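Long-range contact in arginyl-tRNA synthetase, putative (PDB 5JLD), which probably attaches L-arginine to tRNA(Arg) at the expense of ATP, as a class I aminoacyl-tRNA synthetase: residues A[303-315]-A[354-366]. Residues are numbered along the deposited sequence; the frame is centred on the assembly and turned at random.
Sequences CYQSENFKVPLFL and THFETIFDLIKKT
The hairpin of 303-315 lies over helix 354-364, its strand 313-315 crossing the helix segment at -64° with the axes 10.5 Å apart, and Phe309 in the connecting loop comes nearest to Thr358. Tyr304 takes part in both the apolar packing and the hydrogen bonding. With chi1 at 172°, CG trans to the backbone N, its ring is carried over Leu362: CD1 of Leu362 sits over one face, a CH-pi contact 3.8 Å from the Tyr304 ring centroid. The phenol oxygen reaches beyond, giving its proton to Asp361 (OH to OD2 2.6 Å) while accepting one from Lys365 (NZ to OH 2.8 Å). Ser306 OG meets the same Asp361 OD2 at 2.8 Å; both hydroxyls stand well out of the carboxylate plane, on opposite faces. That serine also accepts from Asn308 N, an ST turn that, with the bond to Asp361, holds the hydroxyl in place. Lys365 also makes long salt bridges to Asp361 and to the poorly ordered Glu307, and its charge probably favours ionised Asp361. Leu313 packs beside Tyr304 on the helix, its CG 3.7 Å from Thr358 CG2 and CD1 against Ile359, whereas the Phe309 ring lies against Thr358, with CZ 3.7 Å from Glu357 CB and Asp361 CB at its edge. Ile359 also touches helix 326-337. The contact thus docks a three-stranded antiparallel sheet onto the helix of the beta-alpha-beta crossover between parallel strands 343-349 and 374-380 in the Rossmann-type catalytic domain.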
ATOM      1  N   CYS A 303      -5.229   1.482 -34.145  1.00 59.43           N
ATOM      2  CA  CYS A 303      -5.574   1.816 -32.773  1.00 53.77           C
ATOM      3  C   CYS A 303      -6.534   0.825 -32.154  1.00 49.93           C
ATOM      4  O   CYS A 303      -7.113  -0.006 -32.849  1.00 49.98           O
ATOM      5  CB  CYS A 303      -6.194   3.212 -32.718  1.00 55.52           C
ATOM      6  SG  CYS A 303      -5.172   4.485 -33.457  1.00 61.04           S
ATOM      7  N   TYR A 304      -6.682   0.913 -30.837  1.00 42.83           N
ATOM      8  CA  TYR A 304      -7.811   0.288 -30.151  1.00 46.20           C
ATOM      9  C   TYR A 304      -8.784   1.362 -29.694  1.00 54.84           C
ATOM     10  O   TYR A 304      -8.449   2.206 -28.856  1.00 53.37           O
ATOM     11  CB  TYR A 304      -7.365  -0.530 -28.946  1.00 43.64           C
ATOM     12  CG  TYR A 304      -8.530  -1.039 -28.113  1.00 56.80           C
ATOM     13  CD1 TYR A 304      -9.395  -2.014 -28.612  1.00 60.59           C
ATOM     14  CD2 TYR A 304      -8.765  -0.547 -26.833  1.00 55.75           C
ATOM     15  CE1 TYR A 304     -10.456  -2.481 -27.865  1.00 56.48           C
ATOM     16  CE2 TYR A 304      -9.827  -1.016 -26.071  1.00 56.73           C
ATOM     17  CZ  TYR A 304     -10.668  -1.979 -26.598  1.00 59.09           C
ATOM     18  OH  TYR A 304     -11.719  -2.439 -25.856  1.00 65.79           O
ATOM     19  N   GLN A 305      -9.984   1.327 -30.256  1.00 56.90           N
ATOM     20  CA  GLN A 305     -11.064   2.194 -29.814  1.00 51.01           C
ATOM     21  C   GLN A 305     -11.980   1.445 -28.860  1.00 58.19           C
ATOM     22  O   GLN A 305     -12.689   0.524 -29.267  1.00 58.73           O
ATOM     23  CB  GLN A 305     -11.872   2.707 -31.000  1.00 46.15           C
ATOM     24  CG  GLN A 305     -13.018   3.624 -30.585  1.00 50.74           C
ATOM     25  CD  GLN A 305     -12.527   4.940 -30.000  1.00 55.26           C
ATOM     26  OE1 GLN A 305     -11.857   5.722 -30.686  1.00 57.65           O
ATOM     27  NE2 GLN A 305     -12.861   5.195 -28.729  1.00 57.61           N
ATOM     28  N   SER A 306     -11.959   1.824 -27.588  1.00 54.98           N
ATOM     29  CA  SER A 306     -12.907   1.251 -26.655  1.00 53.02           C
ATOM     30  C   SER A 306     -14.289   1.861 -26.871  1.00 61.87           C
ATOM     31  O   SER A 306     -14.426   3.002 -27.350  1.00 55.49           O
ATOM     32  CB  SER A 306     -12.462   1.465 -25.216  1.00 49.03           C
ATOM     33  OG  SER A 306     -13.467   1.021 -24.326  1.00 53.48           O
ATOM     34  N   GLU A 307     -15.299   1.069 -26.535  1.00 66.71           N
ATOM     35  CA  GLU A 307     -16.694   1.494 -26.498  1.00 76.24           C
ATOM     36  C   GLU A 307     -16.951   2.368 -25.272  1.00 68.76           C
ATOM     37  O   GLU A 307     -17.865   3.195 -25.260  1.00 60.65           O
ATOM     38  CB  GLU A 307     -17.595   0.264 -26.455  1.00 88.49           C
ATOM     39  CG  GLU A 307     -16.888  -0.911 -25.778  1.00 98.57           C
ATOM     40  CD  GLU A 307     -17.728  -2.165 -25.709  1.00105.97           C
ATOM     41  OE1 GLU A 307     -18.652  -2.311 -26.538  1.00110.87           O
ATOM     42  OE2 GLU A 307     -17.446  -3.013 -24.831  1.00103.14           O
ATOM     43  N   ASN A 308     -16.133   2.168 -24.241  1.00 64.22           N
ATOM     44  CA  ASN A 308     -16.350   2.808 -22.950  1.00 64.96           C
ATOM     45  C   ASN A 308     -15.422   3.988 -22.672  1.00 63.36           C
ATOM     46  O   ASN A 308     -15.558   4.656 -21.646  1.00 62.62           O
ATOM     47  CB  ASN A 308     -16.215   1.777 -21.829  1.00 66.43           C
ATOM     48  CG  ASN A 308     -17.235   0.658 -21.944  1.00 80.08           C
ATOM     49  OD1 ASN A 308     -16.885  -0.522 -21.924  1.00 83.63           O
ATOM     50  ND2 ASN A 308     -18.506   1.026 -22.081  1.00 88.62           N
ATOM     51  N   PHE A 309     -14.490   4.261 -23.581  1.00 62.29           N
ATOM     52  CA  PHE A 309     -13.585   5.398 -23.399  1.00 59.21           C
ATOM     53  C   PHE A 309     -13.392   6.115 -24.715  1.00 62.04           C
ATOM     54  O   PHE A 309     -13.242   5.471 -25.758  1.00 66.70           O
ATOM     55  CB  PHE A 309     -12.238   4.936 -22.828  1.00 58.25           C
ATOM     56  CG  PHE A 309     -12.367   4.139 -21.558  1.00 53.85           C
ATOM     57  CD1 PHE A 309     -12.437   4.770 -20.329  1.00 49.99           C
ATOM     58  CD2 PHE A 309     -12.425   2.752 -21.600  1.00 54.73           C
ATOM     59  CE1 PHE A 309     -12.568   4.030 -19.161  1.00 54.70           C
ATOM     60  CE2 PHE A 309     -12.551   2.011 -20.438  1.00 50.54           C
ATOM     61  CZ  PHE A 309     -12.625   2.647 -19.219  1.00 54.46           C
ATOM     62  N   LYS A 310     -13.415   7.447 -24.681  1.00 57.59           N
ATOM     63  CA  LYS A 310     -13.330   8.218 -25.917  1.00 58.92           C
ATOM     64  C   LYS A 310     -11.932   8.115 -26.562  1.00 62.42           C
ATOM     65  O   LYS A 310     -11.819   7.868 -27.756  1.00 55.30           O
ATOM     66  CB  LYS A 310     -13.683   9.686 -25.675  1.00 54.80           C
ATOM     67  N   VAL A 311     -10.880   8.304 -25.767  1.00 54.83           N
ATOM     68  CA  VAL A 311      -9.521   8.311 -26.292  1.00 58.39           C
ATOM     69  C   VAL A 311      -9.017   6.904 -26.611  1.00 52.24           C
ATOM     70  O   VAL A 311      -8.939   6.050 -25.727  1.00 49.65           O
ATOM     71  CB  VAL A 311      -8.543   8.986 -25.312  1.00 60.87           C
ATOM     72  CG1 VAL A 311      -7.110   8.941 -25.866  1.00 56.78           C
ATOM     73  CG2 VAL A 311      -8.969  10.431 -25.051  1.00 55.53           C
ATOM     74  N   PRO A 312      -8.682   6.658 -27.885  1.00 46.53           N
ATOM     75  CA  PRO A 312      -8.145   5.353 -28.302  1.00 52.96           C
ATOM     76  C   PRO A 312      -6.697   5.096 -27.851  1.00 50.37           C
ATOM     77  O   PRO A 312      -5.952   6.038 -27.568  1.00 48.54           O
ATOM     78  CB  PRO A 312      -8.215   5.431 -29.829  1.00 44.15           C
ATOM     79  CG  PRO A 312      -8.037   6.878 -30.110  1.00 50.06           C
ATOM     80  CD  PRO A 312      -8.734   7.610 -29.010  1.00 47.34           C
ATOM     81  N   LEU A 313      -6.308   3.827 -27.784  1.00 43.97           N
ATOM     82  CA  LEU A 313      -4.884   3.483 -27.664  1.00 46.12           C
ATOM     83  C   LEU A 313      -4.224   3.499 -29.049  1.00 51.87           C
ATOM     84  O   LEU A 313      -4.722   2.890 -29.993  1.00 54.21           O
ATOM     85  CB  LEU A 313      -4.699   2.117 -26.999  1.00 44.46           C
ATOM     86  CG  LEU A 313      -5.382   1.980 -25.626  1.00 51.64           C
ATOM     87  CD1 LEU A 313      -5.241   0.553 -25.069  1.00 48.37           C
ATOM     88  CD2 LEU A 313      -4.846   3.010 -24.623  1.00 50.40           C
ATOM     89  N   PHE A 314      -3.110   4.205 -29.174  1.00 49.47           N
ATOM     90  CA  PHE A 314      -2.380   4.225 -30.444  1.00 49.27           C
ATOM     91  C   PHE A 314      -1.295   3.136 -30.421  1.00 53.95           C
ATOM     92  O   PHE A 314      -0.345   3.195 -29.635  1.00 53.11           O
ATOM     93  CB  PHE A 314      -1.802   5.620 -30.701  1.00 46.61           C
ATOM     94  CG  PHE A 314      -2.866   6.698 -30.822  1.00 54.22           C
ATOM     95  CD1 PHE A 314      -3.478   7.223 -29.687  1.00 47.16           C
ATOM     96  CD2 PHE A 314      -3.257   7.176 -32.066  1.00 59.13           C
ATOM     97  CE1 PHE A 314      -4.457   8.202 -29.791  1.00 55.39           C
ATOM     98  CE2 PHE A 314      -4.241   8.163 -32.178  1.00 59.12           C
ATOM     99  CZ  PHE A 314      -4.838   8.675 -31.040  1.00 55.21           C
ATOM    100  N   LEU A 315      -1.474   2.119 -31.255  1.00 51.66           N
ATOM    101  CA  LEU A 315      -0.621   0.932 -31.200  1.00 55.42           C
ATOM    102  C   LEU A 315       0.358   0.843 -32.377  1.00 56.74           C
ATOM    103  O   LEU A 315       1.486   0.390 -32.217  1.00 57.65           O
ATOM    104  CB  LEU A 315      -1.491  -0.325 -31.118  1.00 49.73           C
ATOM    105  CG  LEU A 315      -2.426  -0.284 -29.892  1.00 60.01           C
ATOM    106  CD1 LEU A 315      -3.300  -1.523 -29.783  1.00 57.80           C
ATOM    107  CD2 LEU A 315      -1.616  -0.107 -28.623  1.00 61.18           C
ATOM    108  N   THR A 354      -7.644   6.848 -16.551  1.00 42.78           N
ATOM    109  CA  THR A 354      -8.383   6.537 -17.764  1.00 48.16           C
ATOM    110  C   THR A 354      -7.521   5.705 -18.711  1.00 53.03           C
ATOM    111  O   THR A 354      -7.935   4.617 -19.168  1.00 52.73           O
ATOM    112  CB  THR A 354      -8.850   7.836 -18.461  1.00 56.90           C
ATOM    113  OG1 THR A 354      -9.516   8.671 -17.505  1.00 62.87           O
ATOM    114  CG2 THR A 354      -9.769   7.541 -19.629  1.00 55.45           C
ATOM    115  N   HIS A 355      -6.299   6.191 -18.937  1.00 48.55           N
ATOM    116  CA  HIS A 355      -5.340   5.489 -19.787  1.00 49.31           C
ATOM    117  C   HIS A 355      -5.272   4.031 -19.366  1.00 50.98           C
ATOM    118  O   HIS A 355      -5.537   3.136 -20.185  1.00 51.16           O
ATOM    119  CB  HIS A 355      -3.969   6.161 -19.703  1.00 49.27           C
ATOM    120  CG  HIS A 355      -2.869   5.385 -20.347  1.00 53.25           C
ATOM    121  ND1 HIS A 355      -2.641   5.397 -21.708  1.00 46.77           N
ATOM    122  CD2 HIS A 355      -1.928   4.571 -19.811  1.00 48.51           C
ATOM    123  CE1 HIS A 355      -1.606   4.623 -21.979  1.00 49.17           C
ATOM    124  NE2 HIS A 355      -1.150   4.119 -20.847  1.00 45.37           N
ATOM    125  N   PHE A 356      -5.033   3.776 -18.074  1.00 49.37           N
ATOM    126  CA  PHE A 356      -4.832   2.377 -17.686  1.00 49.49           C
ATOM    127  C   PHE A 356      -6.153   1.614 -17.723  1.00 48.34           C
ATOM    128  O   PHE A 356      -6.181   0.421 -18.078  1.00 50.83           O
ATOM    129  CB  PHE A 356      -4.134   2.254 -16.319  1.00 44.56           C
ATOM    130  CG  PHE A 356      -2.655   2.490 -16.405  1.00 51.54           C
ATOM    131  CD1 PHE A 356      -1.812   1.498 -16.918  1.00 53.56           C
ATOM    132  CD2 PHE A 356      -2.109   3.717 -16.050  1.00 49.41           C
ATOM    133  CE1 PHE A 356      -0.440   1.714 -17.047  1.00 48.65           C
ATOM    134  CE2 PHE A 356      -0.733   3.951 -16.180  1.00 52.07           C
ATOM    135  CZ  PHE A 356       0.104   2.947 -16.675  1.00 52.04           C
ATOM    136  N   GLU A 357      -7.251   2.307 -17.443  1.00 46.90           N
ATOM    137  CA  GLU A 357      -8.543   1.651 -17.534  1.00 53.04           C
ATOM    138  C   GLU A 357      -8.747   1.249 -18.995  1.00 39.94           C
ATOM    139  O   GLU A 357      -9.192   0.125 -19.285  1.00 48.21           O
ATOM    140  CB  GLU A 357      -9.670   2.559 -17.015  1.00 56.25           C
ATOM    141  CG  GLU A 357      -9.723   2.605 -15.499  1.00 63.26           C
ATOM    142  CD  GLU A 357     -11.012   3.193 -14.954  1.00 70.23           C
ATOM    143  OE1 GLU A 357     -11.428   4.269 -15.433  1.00 72.43           O
ATOM    144  OE2 GLU A 357     -11.610   2.567 -14.048  1.00 74.28           O
ATOM    145  N   THR A 358      -8.330   2.127 -19.906  1.00 42.63           N
ATOM    146  CA  THR A 358      -8.488   1.812 -21.332  1.00 53.03           C
ATOM    147  C   THR A 358      -7.605   0.616 -21.692  1.00 52.51           C
ATOM    148  O   THR A 358      -7.956  -0.194 -22.551  1.00 45.93           O
ATOM    149  CB  THR A 358      -8.135   2.990 -22.258  1.00 51.94           C
ATOM    150  OG1 THR A 358      -8.859   4.165 -21.868  1.00 51.90           O
ATOM    151  CG2 THR A 358      -8.484   2.648 -23.703  1.00 61.06           C
ATOM    152  N   ILE A 359      -6.469   0.482 -21.016  1.00 50.70           N
ATOM    153  CA  ILE A 359      -5.634  -0.675 -21.295  1.00 46.37           C
ATOM    154  C   ILE A 359      -6.322  -1.933 -20.766  1.00 46.98           C
ATOM    155  O   ILE A 359      -6.350  -2.965 -21.459  1.00 44.61           O
ATOM    156  CB  ILE A 359      -4.224  -0.510 -20.702  1.00 44.60           C
ATOM    157  CG1 ILE A 359      -3.438   0.499 -21.555  1.00 47.41           C
ATOM    158  CG2 ILE A 359      -3.474  -1.864 -20.671  1.00 39.53           C
ATOM    159  CD1 ILE A 359      -2.279   1.135 -20.848  1.00 44.06           C
ATOM    160  N   PHE A 360      -6.936  -1.834 -19.580  1.00 48.38           N
ATOM    161  CA  PHE A 360      -7.474  -3.042 -18.946  1.00 49.75           C
ATOM    162  C   PHE A 360      -8.620  -3.562 -19.809  1.00 49.49           C
ATOM    163  O   PHE A 360      -8.701  -4.756 -20.115  1.00 45.84           O
ATOM    164  CB  PHE A 360      -7.955  -2.762 -17.523  1.00 52.80           C
ATOM    165  CG  PHE A 360      -6.863  -2.353 -16.573  1.00 49.35           C
ATOM    166  CD1 PHE A 360      -5.516  -2.565 -16.888  1.00 42.24           C
ATOM    167  CD2 PHE A 360      -7.185  -1.756 -15.355  1.00 43.54           C
ATOM    168  CE1 PHE A 360      -4.509  -2.175 -16.010  1.00 36.48           C
ATOM    169  CE2 PHE A 360      -6.187  -1.372 -14.461  1.00 44.75           C
ATOM    170  CZ  PHE A 360      -4.846  -1.586 -14.785  1.00 39.71           C
ATOM    171  N   ASP A 361      -9.481  -2.629 -20.217  1.00 48.23           N
ATOM    172  CA  ASP A 361     -10.568  -2.913 -21.144  1.00 51.08           C
ATOM    173  C   ASP A 361     -10.083  -3.657 -22.407  1.00 49.60           C
ATOM    174  O   ASP A 361     -10.762  -4.566 -22.889  1.00 48.24           O
ATOM    175  CB  ASP A 361     -11.279  -1.605 -21.522  1.00 48.26           C
ATOM    176  CG  ASP A 361     -12.508  -1.832 -22.384  1.00 57.05           C
ATOM    177  OD1 ASP A 361     -13.521  -2.350 -21.866  1.00 60.44           O
ATOM    178  OD2 ASP A 361     -12.459  -1.490 -23.589  1.00 56.10           O
ATOM    179  N   LEU A 362      -8.914  -3.302 -22.935  1.00 44.65           N
ATOM    180  CA  LEU A 362      -8.426  -4.037 -24.117  1.00 44.68           C
ATOM    181  C   LEU A 362      -7.991  -5.445 -23.722  1.00 44.09           C
ATOM    182  O   LEU A 362      -8.324  -6.436 -24.392  1.00 43.20           O
ATOM    183  CB  LEU A 362      -7.268  -3.302 -24.799  1.00 45.11           C
ATOM    184  CG  LEU A 362      -6.476  -4.102 -25.847  1.00 50.66           C
ATOM    185  CD1 LEU A 362      -7.357  -4.542 -27.030  1.00 50.23           C
ATOM    186  CD2 LEU A 362      -5.254  -3.305 -26.332  1.00 38.76           C
ATOM    187  N   ILE A 363      -7.280  -5.531 -22.602  1.00 40.04           N
ATOM    188  CA  ILE A 363      -6.628  -6.781 -22.216  1.00 40.12           C
ATOM    189  C   ILE A 363      -7.686  -7.826 -21.820  1.00 45.96           C
ATOM    190  O   ILE A 363      -7.512  -9.037 -22.006  1.00 44.99           O
ATOM    191  CB  ILE A 363      -5.621  -6.539 -21.059  1.00 45.86           C
ATOM    192  CG1 ILE A 363      -4.174  -6.461 -21.579  1.00 46.50           C
ATOM    193  CG2 ILE A 363      -5.730  -7.623 -20.003  1.00 46.05           C
ATOM    194  CD1 ILE A 363      -3.925  -5.460 -22.713  1.00 45.84           C
ATOM    195  N   LYS A 364      -8.801  -7.335 -21.293  1.00 40.55           N
ATOM    196  CA  LYS A 364      -9.895  -8.193 -20.881  1.00 47.99           C
ATOM    197  C   LYS A 364     -10.587  -8.810 -22.105  1.00 51.56           C
ATOM    198  O   LYS A 364     -11.259  -9.834 -21.996  1.00 54.23           O
ATOM    199  CB  LYS A 364     -10.875  -7.377 -20.032  1.00 55.98           C
ATOM    200  CG  LYS A 364     -10.946  -7.767 -18.560  1.00 60.81           C
ATOM    201  CD  LYS A 364      -9.681  -8.422 -18.022  1.00 58.81           C
ATOM    202  CE  LYS A 364      -9.867  -8.764 -16.545  1.00 54.65           C
ATOM    203  NZ  LYS A 364      -8.953  -9.810 -15.977  1.00 47.15           N
ATOM    204  N   LYS A 365     -10.401  -8.196 -23.275  1.00 50.73           N
ATOM    205  CA  LYS A 365     -11.003  -8.718 -24.498  1.00 43.79           C
ATOM    206  C   LYS A 365     -10.095  -9.748 -25.175  1.00 50.30           C
ATOM    207  O   LYS A 365     -10.509 -10.398 -26.129  1.00 51.13           O
ATOM    208  CB  LYS A 365     -11.325  -7.578 -25.476  1.00 48.99           C
ATOM    209  CG  LYS A 365     -12.517  -6.714 -25.064  1.00 60.98           C
ATOM    210  CD  LYS A 365     -12.870  -5.663 -26.110  1.00 59.04           C
ATOM    211  CE  LYS A 365     -13.960  -4.729 -25.570  1.00 63.39           C
ATOM    212  NZ  LYS A 365     -14.246  -3.579 -26.488  1.00 67.26           N
ATOM    213  N   THR A 366      -8.863  -9.898 -24.686  1.00 51.55           N
ATOM    214  CA  THR A 366      -7.951 -10.912 -25.231  1.00 54.05           C
ATOM    215  C   THR A 366      -8.090 -12.238 -24.486  1.00 53.70           C
ATOM    216  O   THR A 366      -8.868 -12.349 -23.542  1.00 50.60           O
ATOM    217  CB  THR A 366      -6.477 -10.472 -25.142  1.00 51.96           C
ATOM    218  OG1 THR A 366      -6.001 -10.647 -23.796  1.00 48.77           O
ATOM    219  CG2 THR A 366      -6.324  -9.014 -25.564  1.00 54.17           C
TER